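Local coordinates for protein amino acid amide racemase (Ochrobactrum anthropi, PDB 6GIO) that binds pyridoxal-5'-phosphate and belongs to the class-III aminotransferase family, forming a two-chain assembly of the kind found among PLP-dependent enzymes, at residues 45-50 with 402-407; 384-389 with 394-399. All blocks are in the same frame, centred on the assembly; numbering follows the deposited sequence.

Both contacts, with centres about 12 Å apart, reach one mixed sheet, where strand 43-46 runs parallel to its neighbour 384-389, and strand 395-398 follows on the far side of the latter. Along the chain contact 2 is nested within contact 1: segment 45-50 comes first, then the hairpin of 384-389 and 394-399, and lastly 402-407, which leads off the sheet into helix 406-424. The contacts also join directly, through probable backbone hydrogen bonds from Ala385 N to Leu45 O and from Met399 N to Leu47 O. Both touch the second subunit. Together they illustrate how a sheet strand from early in the sequence is closed against the C-terminal part of the same family fold.

Contact 1: 45-50 with 402-407; sequences LDLSGS and LTLTEP
Leu45, Leu47 and Leu404 meet through methyl groups; the flat carboxylate of Asp46 takes no part across the contact and instead shapes the turn within 45-50. Into the syn lone pair of Asp46 OD1 comes Ser48 OG, at 2.5 Å. Over the carboxylate plane, 65° out of it, sits the backbone N of Ser48, 3.1 Å from Asp46 OD1, closing an Asx turn. Asp46 OD2 hydrogen-bonds to the hydroxyl of Tyr58, and Ser48 OG is also hydrogen-bonded with that of Tyr82 of the second subunit. Turn and subunit interface thus share one buried polar cluster.

The apolar contact itself is slight. Leu45 CD1 touches Leu404 CD1 at 4.1 Å, the two side chains crossing at about a right angle. Each has CG swung anti to the backbone N (chi1 178° in Leu45, -169° in Leu404), which sends its branched end out to the other. The same Leu404 CD1 receives Leu47 CD2 at 4.3 Å.

Thr405 is the N-cap of helix 406-424: its OG1 caps a backbone N just beyond the segment while Glu408 OE1 accepts from Thr405 N, consistent with a capping box. The loop leading into this helix packs on the end of strand 43-46 and the turn after it, and Leu45 and Leu47 extend the packing onto the helix itself, in the mixed-sheet part of a class-III aminotransferase fold.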
ATOM      1  N   LEU C  45     -14.264 -23.147  -8.299  1.00 28.01           N
ATOM      2  CA  LEU C  45     -15.061 -21.997  -8.727  1.00 27.55           C
ATOM      3  C   LEU C  45     -14.898 -20.852  -7.715  1.00 26.31           C
ATOM      4  O   LEU C  45     -15.139 -21.030  -6.535  1.00 26.08           O
ATOM      5  CB  LEU C  45     -16.534 -22.392  -8.894  1.00 25.43           C
ATOM      6  CG  LEU C  45     -17.466 -21.229  -9.287  1.00 27.17           C
ATOM      7  CD1 LEU C  45     -17.044 -20.532 -10.575  1.00 26.93           C
ATOM      8  CD2 LEU C  45     -18.916 -21.684  -9.416  1.00 27.03           C
ATOM      9  N   ASP C  46     -14.497 -19.668  -8.181  1.00 27.95           N
ATOM     10  CA  ASP C  46     -14.222 -18.590  -7.260  1.00 26.93           C
ATOM     11  C   ASP C  46     -15.420 -17.690  -7.081  1.00 26.76           C
ATOM     12  O   ASP C  46     -15.667 -16.802  -7.880  1.00 27.42           O
ATOM     13  CB  ASP C  46     -12.993 -17.757  -7.644  1.00 28.55           C
ATOM     14  CG  ASP C  46     -12.617 -16.729  -6.529  1.00 29.59           C
ATOM     15  OD1 ASP C  46     -12.840 -17.068  -5.333  1.00 26.62           O
ATOM     16  OD2 ASP C  46     -12.116 -15.610  -6.846  1.00 30.35           O
ATOM     17  N   LEU C  47     -16.110 -17.883  -5.962  1.00 25.72           N
ATOM     18  CA  LEU C  47     -17.195 -16.984  -5.566  1.00 26.14           C
ATOM     19  C   LEU C  47     -16.725 -15.871  -4.622  1.00 25.67           C
ATOM     20  O   LEU C  47     -17.487 -14.965  -4.291  1.00 26.38           O
ATOM     21  CB  LEU C  47     -18.281 -17.806  -4.911  1.00 26.63           C
ATOM     22  CG  LEU C  47     -18.777 -18.984  -5.750  1.00 27.99           C
ATOM     23  CD1 LEU C  47     -19.713 -19.863  -4.930  1.00 27.46           C
ATOM     24  CD2 LEU C  47     -19.459 -18.463  -7.003  1.00 27.26           C
ATOM     25  N   SER C  48     -15.467 -15.937  -4.211  1.00 24.18           N
ATOM     26  CA  SER C  48     -14.854 -14.899  -3.396  1.00 27.64           C
ATOM     27  C   SER C  48     -14.312 -13.681  -4.138  1.00 27.40           C
ATOM     28  O   SER C  48     -14.187 -12.632  -3.522  1.00 25.70           O
ATOM     29  CB  SER C  48     -13.733 -15.498  -2.541  1.00 26.25           C
ATOM     30  OG  SER C  48     -12.530 -15.645  -3.254  1.00 27.72           O
ATOM     31  N   GLY C  49     -13.979 -13.823  -5.428  1.00 26.06           N
ATOM     32  CA  GLY C  49     -13.254 -12.796  -6.172  1.00 26.43           C
ATOM     33  C   GLY C  49     -11.987 -12.302  -5.461  1.00 25.77           C
ATOM     34  O   GLY C  49     -11.596 -11.120  -5.618  1.00 27.09           O
ATOM     35  N   SER C  50     -11.335 -13.203  -4.704  1.00 23.99           N
ATOM     36  CA  SER C  50     -10.224 -12.864  -3.822  1.00 26.30           C
ATOM     37  C   SER C  50     -10.591 -11.634  -2.943  1.00 27.82           C
ATOM     38  O   SER C  50      -9.730 -10.818  -2.628  1.00 28.87           O
ATOM     39  CB  SER C  50      -8.916 -12.657  -4.609  1.00 28.09           C
ATOM     40  OG  SER C  50      -8.355 -13.886  -5.077  1.00 29.22           O
ATOM     41  N   LEU C 402     -17.154 -10.444 -11.914  1.00 21.93           N
ATOM     42  CA  LEU C 402     -18.279  -9.930 -12.651  1.00 23.34           C
ATOM     43  C   LEU C 402     -18.516 -10.743 -13.927  1.00 25.53           C
ATOM     44  O   LEU C 402     -19.569 -10.645 -14.558  1.00 26.66           O
ATOM     45  CB  LEU C 402     -18.004  -8.470 -13.023  1.00 23.37           C
ATOM     46  CG  LEU C 402     -17.883  -7.499 -11.836  1.00 25.12           C
ATOM     47  CD1 LEU C 402     -18.014  -6.040 -12.294  1.00 26.20           C
ATOM     48  CD2 LEU C 402     -18.925  -7.782 -10.789  1.00 25.47           C
ATOM     49  N   THR C 403     -17.516 -11.538 -14.296  1.00 24.55           N
ATOM     50  CA  THR C 403     -17.589 -12.398 -15.457  1.00 25.95           C
ATOM     51  C   THR C 403     -18.211 -13.756 -15.160  1.00 26.23           C
ATOM     52  O   THR C 403     -18.182 -14.644 -16.012  1.00 24.80           O
ATOM     53  CB  THR C 403     -16.166 -12.621 -16.009  1.00 24.39           C
ATOM     54  OG1 THR C 403     -15.308 -12.988 -14.931  1.00 22.36           O
ATOM     55  CG2 THR C 403     -15.645 -11.309 -16.652  1.00 24.25           C
ATOM     56  N   LEU C 404     -18.776 -13.914 -13.970  1.00 27.08           N
ATOM     57  CA  LEU C 404     -19.440 -15.148 -13.590  1.00 26.00           C
ATOM     58  C   LEU C 404     -20.499 -15.545 -14.645  1.00 26.92           C
ATOM     59  O   LEU C 404     -21.341 -14.725 -15.049  1.00 24.41           O
ATOM     60  CB  LEU C 404     -20.072 -15.006 -12.205  1.00 24.32           C
ATOM     61  CG  LEU C 404     -20.587 -16.301 -11.563  1.00 25.55           C
ATOM     62  CD1 LEU C 404     -19.454 -17.228 -11.134  1.00 25.69           C
ATOM     63  CD2 LEU C 404     -21.508 -15.979 -10.394  1.00 27.95           C
ATOM     64  N   THR C 405     -20.447 -16.799 -15.098  1.00 27.01           N
ATOM     65  CA  THR C 405     -21.408 -17.264 -16.149  1.00 29.80           C
ATOM     66  C   THR C 405     -22.687 -17.843 -15.544  1.00 29.61           C
ATOM     67  O   THR C 405     -22.739 -18.177 -14.350  1.00 29.88           O
ATOM     68  CB  THR C 405     -20.781 -18.304 -17.102  1.00 27.68           C
ATOM     69  OG1 THR C 405     -20.512 -19.518 -16.400  1.00 25.07           O
ATOM     70  CG2 THR C 405     -19.503 -17.773 -17.691  1.00 28.10           C
ATOM     71  N   GLU C 406     -23.726 -17.971 -16.364  1.00 32.90           N
ATOM     72  CA  GLU C 406     -24.971 -18.586 -15.881  1.00 34.02           C
ATOM     73  C   GLU C 406     -24.824 -20.059 -15.486  1.00 32.66           C
ATOM     74  O   GLU C 406     -25.337 -20.449 -14.458  1.00 37.31           O
ATOM     75  CB  GLU C 406     -26.138 -18.302 -16.813  1.00 36.09           C
ATOM     76  CG  GLU C 406     -26.511 -16.820 -16.744  1.00 38.75           C
ATOM     77  CD  GLU C 406     -27.655 -16.404 -17.660  1.00 43.17           C
ATOM     78  OE1 GLU C 406     -28.695 -17.085 -17.681  1.00 44.21           O
ATOM     79  OE2 GLU C 406     -27.522 -15.353 -18.323  1.00 46.22           O
ATOM     80  N   PRO C 407     -24.055 -20.858 -16.234  1.00 32.50           N
ATOM     81  CA  PRO C 407     -23.785 -22.217 -15.738  1.00 31.46           C
ATOM     82  C   PRO C 407     -23.056 -22.251 -14.415  1.00 32.76           C
ATOM     83  O   PRO C 407     -23.276 -23.163 -13.614  1.00 32.09           O
ATOM     84  CB  PRO C 407     -22.909 -22.827 -16.833  1.00 31.57           C
ATOM     85  CG  PRO C 407     -23.356 -22.096 -18.075  1.00 33.17           C
ATOM     86  CD  PRO C 407     -23.659 -20.698 -17.647  1.00 32.25           C
TER

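Contact 2: 384-389 with 394-399; sequences AAFTYV and NVLEFM
Phe386 and Phe398 lie side by side and point the same way, their ring planes inclined at 37°. Phe398 CE1 sits over one face of the Phe386 ring, toward its rim, and comes within 3.6 Å of Phe386 CG. Phe386 reaches this place by tucking CG between its backbone N and carbonyl carbon, chi1 50°; Phe398 instead turns CG beside its backbone N, chi1 -60°. Leu396 CD1 adds an apolar contact to Phe386 CE2 at 4.2 Å. Leu396 shares one face of the hairpin with Tyr388, which, like Phe386, packs on Ile376 of helix 369-382.

Thr387, Val389, Val395 and Glu397 occupy the other face. Glu397 runs extended alongside Thr387, with its CB 3.4 Å from Thr387 OG1, and its carboxylate end crosses Val389 at about a right angle, with Glu397 OE2 3.3 Å from Val389 CG1. A water bridges Thr387 OG1 and the carbonyl O of Glu397, donating to the latter. Glu397 OE1 forms a salt bridge with Lys241, a residue of the pyridoxal-5'-phosphate pocket.

The backbones are held by Glu397 N to Thr387 O at 2.9 Å, and by a mutual pair: Val389 N to Val395 O at 2.7 Å and Val395 N to Val389 O at 3.1 Å. Such a ladder makes an antiparallel beta hairpin, here with Tyr388 and Leu396 on one face, beside the Phe386-Phe398 pair, and the other bringing Glu397 into the second shell of the cofactor site.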
ATOM      1  N   ALA C 384     -16.002 -24.976  -4.478  1.00 27.41           N
ATOM      2  CA  ALA C 384     -16.267 -23.524  -4.474  1.00 27.02           C
ATOM      3  C   ALA C 384     -15.556 -22.821  -3.323  1.00 26.70           C
ATOM      4  O   ALA C 384     -15.521 -23.335  -2.181  1.00 26.21           O
ATOM      5  CB  ALA C 384     -17.743 -23.238  -4.413  1.00 26.08           C
ATOM      6  N   ALA C 385     -14.990 -21.649  -3.639  1.00 25.66           N
ATOM      7  CA  ALA C 385     -14.286 -20.823  -2.670  1.00 23.35           C
ATOM      8  C   ALA C 385     -15.142 -19.622  -2.249  1.00 24.78           C
ATOM      9  O   ALA C 385     -15.477 -18.751  -3.088  1.00 22.63           O
ATOM     10  CB  ALA C 385     -12.952 -20.348  -3.229  1.00 22.36           C
ATOM     11  N   PHE C 386     -15.474 -19.546  -0.959  1.00 24.32           N
ATOM     12  CA  PHE C 386     -16.176 -18.341  -0.464  1.00 24.19           C
ATOM     13  C   PHE C 386     -15.791 -18.075   0.967  1.00 22.41           C
ATOM     14  O   PHE C 386     -14.939 -18.787   1.525  1.00 19.97           O
ATOM     15  CB  PHE C 386     -17.703 -18.400  -0.710  1.00 25.08           C
ATOM     16  CG  PHE C 386     -18.369 -19.675  -0.247  1.00 27.57           C
ATOM     17  CD1 PHE C 386     -18.265 -20.853  -0.999  1.00 28.36           C
ATOM     18  CD2 PHE C 386     -19.146 -19.693   0.908  1.00 28.82           C
ATOM     19  CE1 PHE C 386     -18.880 -22.028  -0.587  1.00 27.64           C
ATOM     20  CE2 PHE C 386     -19.766 -20.869   1.331  1.00 30.31           C
ATOM     21  CZ  PHE C 386     -19.621 -22.036   0.590  1.00 31.09           C
ATOM     22  N   THR C 387     -16.390 -17.035   1.562  1.00 21.98           N
ATOM     23  CA  THR C 387     -15.970 -16.563   2.894  1.00 23.00           C
ATOM     24  C   THR C 387     -17.177 -16.220   3.723  1.00 25.70           C
ATOM     25  O   THR C 387     -18.291 -16.348   3.253  1.00 29.02           O
ATOM     26  CB  THR C 387     -15.076 -15.323   2.786  1.00 22.37           C
ATOM     27  OG1 THR C 387     -15.820 -14.252   2.197  1.00 23.21           O
ATOM     28  CG2 THR C 387     -13.872 -15.617   1.922  1.00 22.01           C
ATOM     29  N   TYR C 388     -16.962 -15.788   4.964  1.00 27.77           N
ATOM     30  CA  TYR C 388     -18.028 -15.120   5.698  1.00 27.95           C
ATOM     31  C   TYR C 388     -17.614 -13.775   6.301  1.00 27.43           C
ATOM     32  O   TYR C 388     -16.439 -13.502   6.553  1.00 24.21           O
ATOM     33  CB  TYR C 388     -18.588 -16.000   6.799  1.00 29.88           C
ATOM     34  CG  TYR C 388     -17.575 -16.483   7.796  1.00 31.33           C
ATOM     35  CD1 TYR C 388     -17.190 -15.712   8.881  1.00 33.40           C
ATOM     36  CD2 TYR C 388     -17.015 -17.738   7.651  1.00 34.81           C
ATOM     37  CE1 TYR C 388     -16.270 -16.190   9.809  1.00 36.19           C
ATOM     38  CE2 TYR C 388     -16.113 -18.221   8.557  1.00 37.24           C
ATOM     39  CZ  TYR C 388     -15.741 -17.459   9.631  1.00 36.08           C
ATOM     40  OH  TYR C 388     -14.829 -18.020  10.492  1.00 42.09           O
ATOM     41  N   VAL C 389     -18.621 -12.959   6.542  1.00 26.27           N
ATOM     42  CA  VAL C 389     -18.434 -11.654   7.125  1.00 27.06           C
ATOM     43  C   VAL C 389     -19.453 -11.464   8.217  1.00 27.07           C
ATOM     44  O   VAL C 389     -20.152 -12.411   8.599  1.00 23.54           O
ATOM     45  CB  VAL C 389     -18.547 -10.553   6.046  1.00 29.10           C
ATOM     46  CG1 VAL C 389     -17.422 -10.745   5.031  1.00 29.61           C
ATOM     47  CG2 VAL C 389     -19.919 -10.535   5.378  1.00 27.30           C
ATOM     48  N   ASN C 394     -21.440 -14.744  10.745  1.00 27.19           N
ATOM     49  CA  ASN C 394     -22.502 -15.642  10.306  1.00 26.30           C
ATOM     50  C   ASN C 394     -23.092 -15.308   8.914  1.00 24.97           C
ATOM     51  O   ASN C 394     -24.113 -15.862   8.542  1.00 24.48           O
ATOM     52  CB  ASN C 394     -23.608 -15.569  11.335  1.00 25.03           C
ATOM     53  CG  ASN C 394     -24.336 -14.258  11.273  1.00 25.85           C
ATOM     54  OD1 ASN C 394     -23.704 -13.190  11.388  1.00 24.33           O
ATOM     55  ND2 ASN C 394     -25.664 -14.316  11.084  1.00 22.38           N
ATOM     56  N   VAL C 395     -22.498 -14.365   8.175  1.00 25.50           N
ATOM     57  CA  VAL C 395     -23.000 -13.983   6.851  1.00 24.58           C
ATOM     58  C   VAL C 395     -22.025 -14.539   5.799  1.00 24.01           C
ATOM     59  O   VAL C 395     -20.879 -14.073   5.708  1.00 22.22           O
ATOM     60  CB  VAL C 395     -23.095 -12.437   6.657  1.00 25.00           C
ATOM     61  CG1 VAL C 395     -23.786 -12.123   5.345  1.00 25.69           C
ATOM     62  CG2 VAL C 395     -23.858 -11.754   7.759  1.00 24.55           C
ATOM     63  N   LEU C 396     -22.477 -15.528   5.011  1.00 23.51           N
ATOM     64  CA  LEU C 396     -21.729 -16.009   3.881  1.00 22.41           C
ATOM     65  C   LEU C 396     -21.630 -14.860   2.903  1.00 23.66           C
ATOM     66  O   LEU C 396     -22.626 -14.198   2.615  1.00 23.65           O
ATOM     67  CB  LEU C 396     -22.414 -17.199   3.217  1.00 23.35           C
ATOM     68  CG  LEU C 396     -22.704 -18.426   4.077  1.00 23.57           C
ATOM     69  CD1 LEU C 396     -23.316 -19.493   3.218  1.00 23.78           C
ATOM     70  CD2 LEU C 396     -21.480 -18.905   4.805  1.00 23.83           C
ATOM     71  N   GLU C 397     -20.416 -14.627   2.407  1.00 25.80           N
ATOM     72  CA  GLU C 397     -20.137 -13.572   1.426  1.00 27.11           C
ATOM     73  C   GLU C 397     -19.870 -14.161   0.025  1.00 25.08           C
ATOM     74  O   GLU C 397     -19.056 -15.100  -0.128  1.00 24.50           O
ATOM     75  CB  GLU C 397     -18.896 -12.760   1.854  1.00 30.17           C
ATOM     76  CG  GLU C 397     -18.430 -11.804   0.766  1.00 33.28           C
ATOM     77  CD  GLU C 397     -17.405 -10.800   1.243  1.00 36.96           C
ATOM     78  OE1 GLU C 397     -16.208 -10.967   0.991  1.00 39.24           O
ATOM     79  OE2 GLU C 397     -17.808  -9.813   1.845  1.00 43.35           O
ATOM     80  N   PHE C 398     -20.561 -13.610  -0.970  1.00 23.07           N
ATOM     81  CA  PHE C 398     -20.371 -13.978  -2.381  1.00 22.33           C
ATOM     82  C   PHE C 398     -20.058 -12.713  -3.165  1.00 23.74           C
ATOM     83  O   PHE C 398     -20.922 -11.819  -3.340  1.00 23.52           O
ATOM     84  CB  PHE C 398     -21.595 -14.701  -2.950  1.00 23.82           C
ATOM     85  CG  PHE C 398     -21.925 -15.979  -2.215  1.00 23.94           C
ATOM     86  CD1 PHE C 398     -21.142 -17.102  -2.362  1.00 25.93           C
ATOM     87  CD2 PHE C 398     -22.972 -16.030  -1.339  1.00 25.08           C
ATOM     88  CE1 PHE C 398     -21.403 -18.279  -1.649  1.00 26.01           C
ATOM     89  CE2 PHE C 398     -23.247 -17.201  -0.630  1.00 27.34           C
ATOM     90  CZ  PHE C 398     -22.465 -18.332  -0.783  1.00 25.20           C
ATOM     91  N   MET C 399     -18.803 -12.627  -3.592  1.00 21.99           N
ATOM     92  CA  MET C 399     -18.275 -11.487  -4.344  1.00 24.67           C
ATOM     93  C   MET C 399     -17.594 -12.025  -5.581  1.00 22.72           C
ATOM     94  O   MET C 399     -16.414 -11.816  -5.767  1.00 23.34           O
ATOM     95  CB  MET C 399     -17.246 -10.742  -3.471  1.00 25.36           C
ATOM     96  CG  MET C 399     -17.896 -10.043  -2.280  1.00 26.98           C
ATOM     97  SD  MET C 399     -18.717  -8.511  -2.781  1.00 29.21           S
ATOM     98  CE  MET C 399     -17.325  -7.484  -3.183  1.00 31.68           C
TER
HETATM   99  O   HOH W   1     -16.432 -14.806  -0.573  1.00 25.23           O